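Local coordinates for programmed cell death 6-interacting protein (Homo sapiens, PDB 5WA1) that helps sort cargo into multivesicular bodies and acts in membrane repair and cytokinesis, its Bro1 domain, the part present here, binding CHMP4 proteins of ESCRT-III, at residues S209-A214 with G246-Q251; Q240-F245 with A268-M273. One frame throughout, in Å; residues are numbered along the deposited sequence.

Contact 1: residues S209-A214 with G246-Q251; sequences SLIMLA and GDAFKQ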
loop_
_atom_site.group_PDB
_atom_site.type_symbol
_atom_site.label_atom_id
_atom_site.label_comp_id
_atom_site.label_asym_id
_atom_site.label_seq_id
_atom_site.Cartn_x
_atom_site.Cartn_y
_atom_site.Cartn_z
ATOM N N SER A 209 -2.614 5.476 -0.441
ATOM C CA SER A 209 -1.703 5.427 0.698
ATOM C C SER A 209 -2.395 4.842 1.923
ATOM O O SER A 209 -1.820 4.018 2.647
ATOM C CB SER A 209 -1.178 6.828 1.001
ATOM O OG SER A 209 -0.352 6.827 2.148
ATOM N N LEU A 210 -3.633 5.256 2.175
ATOM C CA LEU A 210 -4.370 4.720 3.319
ATOM C C LEU A 210 -4.711 3.246 3.136
ATOM O O LEU A 210 -4.658 2.466 4.100
ATOM C CB LEU A 210 -5.624 5.554 3.539
ATOM C CG LEU A 210 -6.508 5.150 4.711
ATOM C CD1 LEU A 210 -5.688 4.990 5.988
ATOM C CD2 LEU A 210 -7.582 6.208 4.872
ATOM N N ILE A 211 -5.067 2.830 1.918
ATOM C CA ILE A 211 -5.358 1.415 1.682
ATOM C C ILE A 211 -4.137 0.554 2.006
ATOM O O ILE A 211 -4.246 -0.503 2.642
ATOM C CB ILE A 211 -5.825 1.199 0.230
ATOM C CG1 ILE A 211 -7.178 1.866 -0.005
ATOM C CG2 ILE A 211 -5.859 -0.300 -0.103
ATOM C CD1 ILE A 211 -7.599 1.907 -1.476
ATOM N N MET A 212 -2.954 0.990 1.558
ATOM C CA MET A 212 -1.738 0.227 1.823
ATOM C C MET A 212 -1.395 0.233 3.300
ATOM O O MET A 212 -0.895 -0.764 3.836
ATOM C CB MET A 212 -0.569 0.804 1.009
ATOM C CG MET A 212 -0.767 0.746 -0.500
ATOM S SD MET A 212 -0.994 -0.945 -1.099
ATOM C CE MET A 212 -2.284 -0.736 -2.328
ATOM N N LEU A 213 -1.643 1.351 3.979
ATOM C CA LEU A 213 -1.415 1.380 5.416
ATOM C C LEU A 213 -2.350 0.416 6.142
ATOM O O LEU A 213 -1.927 -0.288 7.064
ATOM C CB LEU A 213 -1.582 2.800 5.948
ATOM C CG LEU A 213 -1.062 3.017 7.371
ATOM C CD1 LEU A 213 0.460 3.009 7.390
ATOM C CD2 LEU A 213 -1.607 4.315 7.939
ATOM N N ALA A 214 -3.629 0.366 5.733
ATOM C CA ALA A 214 -4.571 -0.592 6.316
ATOM C C ALA A 214 -4.104 -2.022 6.108
ATOM O O ALA A 214 -4.228 -2.864 7.003
ATOM C CB ALA A 214 -5.961 -0.416 5.699
ATOM N N GLY A 246 -11.953 1.558 7.405
ATOM C CA GLY A 246 -13.129 2.418 7.413
ATOM C C GLY A 246 -12.850 3.787 6.826
ATOM O O GLY A 246 -13.621 4.299 6.008
ATOM N N ASP A 247 -11.736 4.400 7.240
ATOM C CA ASP A 247 -11.332 5.683 6.673
ATOM C C ASP A 247 -11.122 5.573 5.168
ATOM O O ASP A 247 -11.516 6.467 4.413
ATOM C CB ASP A 247 -10.051 6.181 7.350
ATOM C CG ASP A 247 -10.285 6.708 8.758
ATOM O OD1 ASP A 247 -11.455 6.898 9.148
ATOM O OD2 ASP A 247 -9.291 6.946 9.471
ATOM N N ALA A 248 -10.512 4.475 4.716
ATOM C CA ALA A 248 -10.262 4.295 3.290
ATOM C C ALA A 248 -11.561 4.179 2.498
ATOM O O ALA A 248 -11.722 4.831 1.458
ATOM C CB ALA A 248 -9.384 3.071 3.067
ATOM N N PHE A 249 -12.502 3.339 2.956
ATOM C CA PHE A 249 -13.722 3.175 2.171
ATOM C C PHE A 249 -14.556 4.452 2.181
ATOM O O PHE A 249 -15.210 4.770 1.181
ATOM C CB PHE A 249 -14.494 1.931 2.648
ATOM C CG PHE A 249 -15.673 2.208 3.535
ATOM C CD1 PHE A 249 -16.904 2.545 3.001
ATOM C CD2 PHE A 249 -15.569 2.042 4.909
ATOM C CE1 PHE A 249 -17.997 2.781 3.816
ATOM C CE2 PHE A 249 -16.665 2.266 5.744
ATOM C CZ PHE A 249 -17.879 2.636 5.196
ATOM N N LYS A 250 -14.489 5.236 3.259
ATOM C CA LYS A 250 -15.197 6.511 3.269
ATOM C C LYS A 250 -14.638 7.478 2.232
ATOM O O LYS A 250 -15.388 8.290 1.685
ATOM C CB LYS A 250 -15.159 7.130 4.668
ATOM C CG LYS A 250 -16.071 6.430 5.661
ATOM C CD LYS A 250 -15.891 6.949 7.082
ATOM C CE LYS A 250 -16.766 6.176 8.079
ATOM N NZ LYS A 250 -16.402 4.723 8.222
ATOM N N GLN A 251 -13.335 7.410 1.932
ATOM C CA GLN A 251 -12.795 8.252 0.864
ATOM C C GLN A 251 -13.197 7.758 -0.521
ATOM O O GLN A 251 -13.112 8.521 -1.483
ATOM C CB GLN A 251 -11.267 8.328 0.958
ATOM C CG GLN A 251 -10.773 8.950 2.251
ATOM C CD GLN A 251 -9.273 8.892 2.385
ATOM O OE1 GLN A 251 -8.572 8.504 1.454
ATOM N NE2 GLN A 251 -8.768 9.273 3.553
#
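Leu-210 meets three residues of 246-251 at once, its shortest contacts to all three being made by CD2. This methyl lies 3.4 Å from the backbone N of Ala-248 and 3.5 Å from CB of Asp-247, while CG, one bond further back, adds a contact of 3.9 Å to CB of Ala-248. With CG anti to the backbone N (chi1 -179°), the leucine reaches straight across to the other helix. Ile-211 touches the same alanine methyl from the next position, its CG1 being 4.0 Å from CB of Ala-248, and continues onto Val-262 and Leu-266. The segments belong to helices 202-226 and 231-252, successive members of the Bro1 domain's helical array, and run antiparallel at 154° with axes 9.0 Å apart; the small Ala-248, opposite Leu-210, receives the larger side chains. Polar groups contribute at the margin. The extended chain of Gln-251 brings NE2 to 3.5 Å from CD2 of Leu-210, a van der Waals touch, whereas its OE1 is hydrogen-bonded to the hydroxyl of Thr-207, three residues before Leu-210, probably helping to hold the amide there.

Contact 2: residues Q240-F245 with A268-M273; sequences QAADYF and AKHCIM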
loop_
_atom_site.group_PDB
_atom_site.type_symbol
_atom_site.label_atom_id
_atom_site.label_comp_id
_atom_site.label_asym_id
_atom_site.label_seq_id
_atom_site.Cartn_x
_atom_site.Cartn_y
_atom_site.Cartn_z
ATOM N N GLN A 240 -7.679 -1.391 15.224
ATOM C CA GLN A 240 -6.977 -0.340 14.495
ATOM C C GLN A 240 -7.062 -0.558 12.988
ATOM O O GLN A 240 -7.214 0.403 12.226
ATOM C CB GLN A 240 -5.518 -0.277 14.946
ATOM C CG GLN A 240 -4.713 0.764 14.179
ATOM C CD GLN A 240 -5.261 2.157 14.361
ATOM O OE1 GLN A 240 -5.302 2.672 15.475
ATOM N NE2 GLN A 240 -5.689 2.778 13.266
ATOM N N ALA A 241 -6.933 -1.806 12.536
ATOM C CA ALA A 241 -7.095 -2.085 11.114
ATOM C C ALA A 241 -8.491 -1.709 10.640
ATOM O O ALA A 241 -8.666 -1.200 9.525
ATOM C CB ALA A 241 -6.812 -3.560 10.835
ATOM N N ALA A 242 -9.498 -1.941 11.483
ATOM C CA ALA A 242 -10.858 -1.545 11.144
ATOM C C ALA A 242 -10.948 -0.047 10.916
ATOM O O ALA A 242 -11.590 0.404 9.961
ATOM C CB ALA A 242 -11.829 -1.988 12.259
ATOM N N ASP A 243 -10.293 0.745 11.774
ATOM C CA ASP A 243 -10.286 2.195 11.591
ATOM C C ASP A 243 -9.662 2.590 10.255
ATOM O O ASP A 243 -10.169 3.490 9.570
ATOM C CB ASP A 243 -9.529 2.871 12.734
ATOM C CG ASP A 243 -10.436 3.289 13.859
ATOM O OD1 ASP A 243 -11.564 2.755 13.941
ATOM O OD2 ASP A 243 -10.022 4.152 14.657
ATOM N N TYR A 244 -8.559 1.936 9.871
ATOM C CA TYR A 244 -7.898 2.282 8.608
ATOM C C TYR A 244 -8.756 1.903 7.412
ATOM O O TYR A 244 -8.879 2.678 6.458
ATOM C CB TYR A 244 -6.544 1.572 8.495
ATOM C CG TYR A 244 -5.453 2.089 9.379
ATOM C CD1 TYR A 244 -5.292 3.454 9.607
ATOM C CD2 TYR A 244 -4.550 1.207 9.961
ATOM C CE1 TYR A 244 -4.258 3.925 10.407
ATOM C CE2 TYR A 244 -3.520 1.668 10.763
ATOM C CZ TYR A 244 -3.375 3.017 10.981
ATOM O OH TYR A 244 -2.342 3.460 11.775
ATOM N N PHE A 245 -9.301 0.680 7.410
ATOM C CA PHE A 245 -10.185 0.284 6.315
ATOM C C PHE A 245 -11.416 1.169 6.245
ATOM O O PHE A 245 -11.886 1.505 5.147
ATOM C CB PHE A 245 -10.596 -1.180 6.457
ATOM C CG PHE A 245 -9.524 -2.140 6.032
ATOM C CD1 PHE A 245 -9.097 -2.180 4.716
ATOM C CD2 PHE A 245 -8.942 -2.994 6.945
ATOM C CE1 PHE A 245 -8.093 -3.063 4.323
ATOM C CE2 PHE A 245 -7.964 -3.884 6.565
ATOM C CZ PHE A 245 -7.529 -3.917 5.245
ATOM N N ALA A 268 -15.951 -4.616 3.240
ATOM C CA ALA A 268 -15.935 -5.935 3.857
ATOM C C ALA A 268 -14.835 -6.038 4.910
ATOM O O ALA A 268 -15.074 -6.512 6.026
ATOM C CB ALA A 268 -15.759 -7.014 2.790
ATOM N N LYS A 269 -13.625 -5.577 4.575
ATOM C CA LYS A 269 -12.505 -5.675 5.506
ATOM C C LYS A 269 -12.717 -4.816 6.748
ATOM O O LYS A 269 -12.290 -5.200 7.840
ATOM C CB LYS A 269 -11.197 -5.281 4.807
ATOM C CG LYS A 269 -10.645 -6.334 3.853
ATOM C CD LYS A 269 -9.647 -7.244 4.523
ATOM C CE LYS A 269 -9.033 -8.223 3.521
ATOM N NZ LYS A 269 -7.830 -7.638 2.877
ATOM N N HIS A 270 -13.361 -3.660 6.606
ATOM C CA HIS A 270 -13.744 -2.861 7.769
ATOM C C HIS A 270 -14.607 -3.682 8.732
ATOM O O HIS A 270 -14.326 -3.752 9.938
ATOM C CB HIS A 270 -14.476 -1.607 7.288
ATOM C CG HIS A 270 -15.069 -0.773 8.386
ATOM N ND1 HIS A 270 -14.306 -0.161 9.360
ATOM C CD2 HIS A 270 -16.353 -0.426 8.642
ATOM C CE1 HIS A 270 -15.095 0.521 10.172
ATOM N NE2 HIS A 270 -16.342 0.374 9.760
ATOM N N CYS A 271 -15.621 -4.365 8.204
ATOM C CA CYS A 271 -16.498 -5.164 9.060
ATOM C C CYS A 271 -15.817 -6.438 9.549
ATOM O O CYS A 271 -16.053 -6.868 10.687
ATOM C CB CYS A 271 -17.790 -5.501 8.318
ATOM S SG CYS A 271 -18.800 -4.069 7.906
ATOM N N ILE A 272 -14.999 -7.082 8.706
ATOM C CA ILE A 272 -14.297 -8.284 9.143
ATOM C C ILE A 272 -13.334 -7.948 10.267
ATOM O O ILE A 272 -13.175 -8.721 11.219
ATOM C CB ILE A 272 -13.567 -8.964 7.969
ATOM C CG1 ILE A 272 -14.567 -9.609 7.012
ATOM C CG2 ILE A 272 -12.559 -10.020 8.484
ATOM C CD1 ILE A 272 -13.972 -9.912 5.629
ATOM N N MET A 273 -12.684 -6.809 10.178
ATOM C CA MET A 273 -11.763 -6.452 11.211
ATOM C C MET A 273 -12.500 -6.119 12.500
ATOM O O MET A 273 -12.058 -6.489 13.540
ATOM C CB MET A 273 -10.815 -5.369 10.766
ATOM C CG MET A 273 -9.791 -5.791 9.735
ATOM S SD MET A 273 -8.842 -7.272 10.076
ATOM C CE MET A 273 -7.764 -6.714 11.330
#
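Phe-245 lays one ring face against the root of the Lys-269 side chain. CB of Lys-269 stands 3.6 Å from the ring centroid and 5° off the normal, so this methylene lies almost exactly over the middle of the ring as a CH-pi contact. CG and CD of the lysine continue past the CE1 and CZ side of the ring; only then does the chain leave, its NZ forming a salt bridge with Glu-218 and a hydrogen bond with the carbonyl of Thr-24. On the backbone side, the CB of Phe-245 fits against the main chain of His-270, 3.7 Å from its N.

Met-273 is the second bump. Its CB rests 3.8 Å from CB of Ala-242, its first torsion sets CG beside the Phe-245 ring, and the later bends bring CE to Ala-241. The two alanine methyls and the ring border the place it occupies; CE of Met-273 and CB of Ala-241 are 3.3 Å apart, a closeness that may partly reflect coordinate error.

At Ala-242, which has only a methyl, the backbones come close: its CA is 4.6 Å from CA of His-270. There the imidazole gives a hydrogen bond, ND1 of His-270 to O of Ala-242, at 2.8 Å and 154° at the hydrogen. The oxygen lies near the ring plane, yet the donor stands 41° above the carbonyl plane.

The axes of the two segments approach to 8.0 Å; they lie on helices 231-252 and 262-287, which run antiparallel here. Helix 202-226 borders the former through Gln-217 and Glu-218, while Val-308 of helix 291-311 packs against Ala-268, Cys-271 and Ile-272 of the latter.

The two contacts share helix 231-252, which packs on helix 202-226 in contact 1 and on helix 262-287 in contact 2. Their segments alternate along the chain, in the order 209-214, 240-245, 246-251, 268-273, and their centres are about 9 Å apart. They also touch directly: CB of Ala-214 is 3.5 Å from CB of Tyr-244 and 3.7 Å from CE1 of Phe-245, while CA of Gly-246 lies 3.4 Å from ND1 of His-270. Three successive helices are thereby packed together in the Bro1 domain, 231-252 meeting both others, within the region mapped for interaction with CHMP4 proteins and EIAV p9.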